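Local coordinates for periplasmic chaperone Spy (Escherichia coli, PDB 3OEO), which probably acts as an ATP-independent chaperone of the periplasm, limiting protein aggregation and helping unfolded proteins to refold as a cradle-shaped homodimer, at residues R55-E60 against A83-Q88. Residues are numbered along the deposited sequence; the frame is centred on the assembly and turned at random.
With CD (cadmium ion), chain J.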
ATOM      1  N   ARG A  55       7.457   1.373 -11.188  1.00100.76           N
ATOM      2  CA  ARG A  55       6.628   0.695 -10.181  1.00 98.32           C
ATOM      3  C   ARG A  55       6.753  -0.847 -10.092  1.00 98.81           C
ATOM      4  O   ARG A  55       6.719  -1.389  -8.983  1.00 96.97           O
ATOM      5  CB  ARG A  55       5.148   1.096 -10.328  1.00 97.71           C
ATOM      6  CG  ARG A  55       4.873   2.595 -10.201  1.00 96.70           C
ATOM      7  CD  ARG A  55       3.401   2.892  -9.905  1.00 95.60           C
ATOM      8  NE  ARG A  55       3.066   2.704  -8.493  1.00 93.18           N
ATOM      9  CZ  ARG A  55       3.200   3.635  -7.547  1.00 91.77           C
ATOM     10  NH1 ARG A  55       3.670   4.841  -7.846  1.00 91.85           N
ATOM     11  NH2 ARG A  55       2.870   3.358  -6.290  1.00 89.62           N
ATOM     12  N   PRO A  56       6.889  -1.556 -11.238  1.00101.47           N
ATOM     13  CA  PRO A  56       6.739  -3.011 -11.153  1.00101.82           C
ATOM     14  C   PRO A  56       8.016  -3.871 -11.276  1.00103.32           C
ATOM     15  O   PRO A  56       8.683  -3.836 -12.315  1.00106.55           O
ATOM     16  CB  PRO A  56       5.804  -3.311 -12.331  1.00104.35           C
ATOM     17  CG  PRO A  56       6.074  -2.182 -13.343  1.00106.30           C
ATOM     18  CD  PRO A  56       6.908  -1.120 -12.648  1.00104.51           C
ATOM     19  N   PRO A  57       8.347  -4.648 -10.222  1.00101.42           N
ATOM     20  CA  PRO A  57       9.249  -5.789 -10.406  1.00103.12           C
ATOM     21  C   PRO A  57       8.432  -7.039 -10.761  1.00103.64           C
ATOM     22  O   PRO A  57       7.564  -7.460  -9.989  1.00101.40           O
ATOM     23  CB  PRO A  57       9.934  -5.926  -9.043  1.00101.20           C
ATOM     24  CG  PRO A  57       8.980  -5.325  -8.055  1.00 97.98           C
ATOM     25  CD  PRO A  57       8.022  -4.422  -8.799  1.00 98.05           C
ATOM     26  N   LEU A  58       8.707  -7.618 -11.925  1.00106.77           N
ATOM     27  CA  LEU A  58       7.814  -8.620 -12.526  1.00107.85           C
ATOM     28  C   LEU A  58       7.852 -10.049 -11.957  1.00107.21           C
ATOM     29  O   LEU A  58       6.967 -10.855 -12.259  1.00108.13           O
ATOM     30  CB  LEU A  58       7.992  -8.646 -14.050  1.00112.31           C
ATOM     31  CG  LEU A  58       7.250  -7.564 -14.845  1.00113.08           C
ATOM     32  CD1 LEU A  58       7.830  -7.427 -16.244  1.00117.87           C
ATOM     33  CD2 LEU A  58       5.749  -7.841 -14.907  1.00112.65           C
ATOM     34  N   GLU A  59       8.857 -10.359 -11.139  1.00105.73           N
ATOM     35  CA  GLU A  59       9.034 -11.721 -10.612  1.00105.23           C
ATOM     36  C   GLU A  59       8.653 -11.877  -9.137  1.00101.32           C
ATOM     37  O   GLU A  59       8.503 -12.997  -8.649  1.00101.11           O
ATOM     38  CB  GLU A  59      10.470 -12.216 -10.842  1.00107.86           C
ATOM     39  CG  GLU A  59      11.528 -11.438 -10.076  1.00106.24           C
ATOM     40  CD  GLU A  59      12.840 -12.172  -9.960  1.00107.84           C
ATOM     41  OE1 GLU A  59      13.496 -12.396 -11.000  1.00111.36           O
ATOM     42  OE2 GLU A  59      13.231 -12.504  -8.821  1.00105.80           O
ATOM     43  N   GLU A  60       8.513 -10.758  -8.431  1.00 98.43           N
ATOM     44  CA  GLU A  60       8.200 -10.771  -7.001  1.00 94.95           C
ATOM     45  C   GLU A  60       6.717 -11.009  -6.744  1.00 93.23           C
ATOM     46  O   GLU A  60       6.348 -11.629  -5.746  1.00 92.00           O
ATOM     47  CB  GLU A  60       8.668  -9.477  -6.325  1.00 93.38           C
ATOM     48  CG  GLU A  60      10.123  -9.504  -5.830  1.00 93.74           C
ATOM     49  CD  GLU A  60      11.150  -9.202  -6.915  1.00 95.90           C
ATOM     50  OE1 GLU A  60      10.839  -9.342  -8.113  1.00 96.97           O
ATOM     51  OE2 GLU A  60      12.284  -8.816  -6.566  1.00 97.25           O
ATOM     52  N   ALA A  83      11.441  -7.508   2.564  1.00 63.64           N
ATOM     53  CA  ALA A  83      12.465  -6.463   2.660  1.00 66.58           C
ATOM     54  C   ALA A  83      13.248  -6.234   1.363  1.00 69.11           C
ATOM     55  O   ALA A  83      14.006  -5.265   1.259  1.00 70.55           O
ATOM     56  CB  ALA A  83      13.420  -6.751   3.825  1.00 68.73           C
ATOM     57  N   LYS A  84      13.095  -7.142   0.394  1.00 70.56           N
ATOM     58  CA  LYS A  84      13.587  -6.907  -0.971  1.00 72.82           C
ATOM     59  C   LYS A  84      12.627  -5.895  -1.606  1.00 71.61           C
ATOM     60  O   LYS A  84      12.996  -5.117  -2.491  1.00 72.66           O
ATOM     61  CB  LYS A  84      13.649  -8.215  -1.768  1.00 73.90           C
ATOM     62  CG  LYS A  84      14.326  -8.103  -3.138  1.00 76.72           C
ATOM     63  CD  LYS A  84      14.801  -9.458  -3.690  1.00 78.45           C
ATOM     64  CE  LYS A  84      13.639 -10.343  -4.157  1.00 77.14           C
ATOM     65  NZ  LYS A  84      14.070 -11.462  -5.045  1.00 79.12           N
ATOM     66  N   MET A  85      11.396  -5.904  -1.105  1.00 70.04           N
ATOM     67  CA  MET A  85      10.388  -4.914  -1.442  1.00 69.25           C
ATOM     68  C   MET A  85      10.441  -3.768  -0.414  1.00 69.26           C
ATOM     69  O   MET A  85       9.428  -3.426   0.208  1.00 67.65           O
ATOM     70  CB  MET A  85       9.003  -5.568  -1.460  1.00 67.59           C
ATOM     71  CG  MET A  85       9.007  -7.040  -1.917  1.00 68.72           C
ATOM     72  SD  MET A  85       7.493  -7.539  -2.771  1.00 67.87           S
ATOM     73  CE  MET A  85       7.736  -6.700  -4.341  1.00 67.97           C
ATOM     74  N   GLU A  86      11.638  -3.219  -0.209  1.00 71.75           N
ATOM     75  CA  GLU A  86      11.825  -2.034   0.630  1.00 72.76           C
ATOM     76  C   GLU A  86      12.371  -0.920  -0.246  1.00 74.30           C
ATOM     77  O   GLU A  86      11.886   0.210  -0.185  1.00 73.66           O
ATOM     78  CB  GLU A  86      12.759  -2.293   1.832  1.00 74.40           C
ATOM     79  CG  GLU A  86      14.242  -1.981   1.588  1.00 77.55           C
ATOM     80  CD  GLU A  86      15.036  -1.703   2.863  1.00 80.71           C
ATOM     81  OE1 GLU A  86      14.430  -1.626   3.951  1.00 80.51           O
ATOM     82  OE2 GLU A  86      16.278  -1.557   2.771  1.00 83.43           O
ATOM     83  N   GLU A  87      13.370  -1.257  -1.063  1.00 76.92           N
ATOM     84  CA  GLU A  87      13.933  -0.354  -2.056  1.00 78.97           C
ATOM     85  C   GLU A  87      12.814   0.217  -2.939  1.00 77.81           C
ATOM     86  O   GLU A  87      12.769   1.418  -3.196  1.00 77.86           O
ATOM     87  CB  GLU A  87      14.984  -1.084  -2.919  1.00 82.10           C
ATOM     88  CG  GLU A  87      16.096  -1.831  -2.134  1.00 84.13           C
ATOM     89  CD  GLU A  87      17.067  -2.634  -3.020  1.00 87.27           C
ATOM     90  OE1 GLU A  87      16.855  -2.743  -4.250  1.00 87.44           O
ATOM     91  OE2 GLU A  87      18.060  -3.165  -2.475  1.00 89.37           O
ATOM     92  N   GLN A  88      11.900  -0.650  -3.370  1.00 77.31           N
ATOM     93  CA  GLN A  88      10.820  -0.266  -4.276  1.00 76.88           C
ATOM     94  C   GLN A  88       9.725   0.541  -3.586  1.00 74.97           C
ATOM     95  O   GLN A  88       9.220   1.519  -4.141  1.00 74.78           O
ATOM     96  CB  GLN A  88      10.189  -1.502  -4.921  1.00 77.14           C
ATOM     97  CG  GLN A  88       9.588  -2.484  -3.917  1.00 75.68           C
ATOM     98  CD  GLN A  88       8.210  -2.973  -4.298  1.00 74.58           C
ATOM     99  OE1 GLN A  88       7.394  -3.281  -3.427  1.00 73.33           O
ATOM    100  NE2 GLN A  88       7.938  -3.051  -5.597  1.00 75.73           N
TER
HETATM  101 CD    CD J 162      15.362 -11.234  -9.680  1.00 91.33          CD
HETATM  102  O   HOH W   1      17.302 -10.144  -8.181  1.00 18.03           O
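Lys84 leaves the backbone with CG trans to N (chi1 -172°) and turns at chi3 (72°), while Glu60 bends back at chi2 (82°), bends that bring the carboxylate to the lysine end; the two side chains cross at about a right angle. Glu60 OE2 lies 3.5 Å from Lys84 NZ, a long salt bridge, and nearer still to Lys84 CE, at 3.2 Å. The ammonium probably favours the charged form of Glu60. Lys84 NZ and Glu59 OE2, 4.0 Å apart, are merely a nearby pair of opposite charge. Glu59 instead chelates the cadmium ion, with OE1 and OE2 each 2.6 Å from the metal and a water as a further ligand. Next to the salt bridge, the Met85 and Glu60 side chains pass each other in opposite directions, Met85 CE 3.5 Å from Glu60 CB; the same methyl packs on Pro57 CG at 4.2 Å. Gln88 comes at about a right angle to Pro57, with Gln88 NE2 3.5 Å from both Pro57 CG and Pro57 CD. Within the all-helical, elongated cradle of this CpxP/Spy family member, the contact joins the loop after helix 38-49, where helix 60-68 begins, to the segment linking helix 75-82 to helix 87-104.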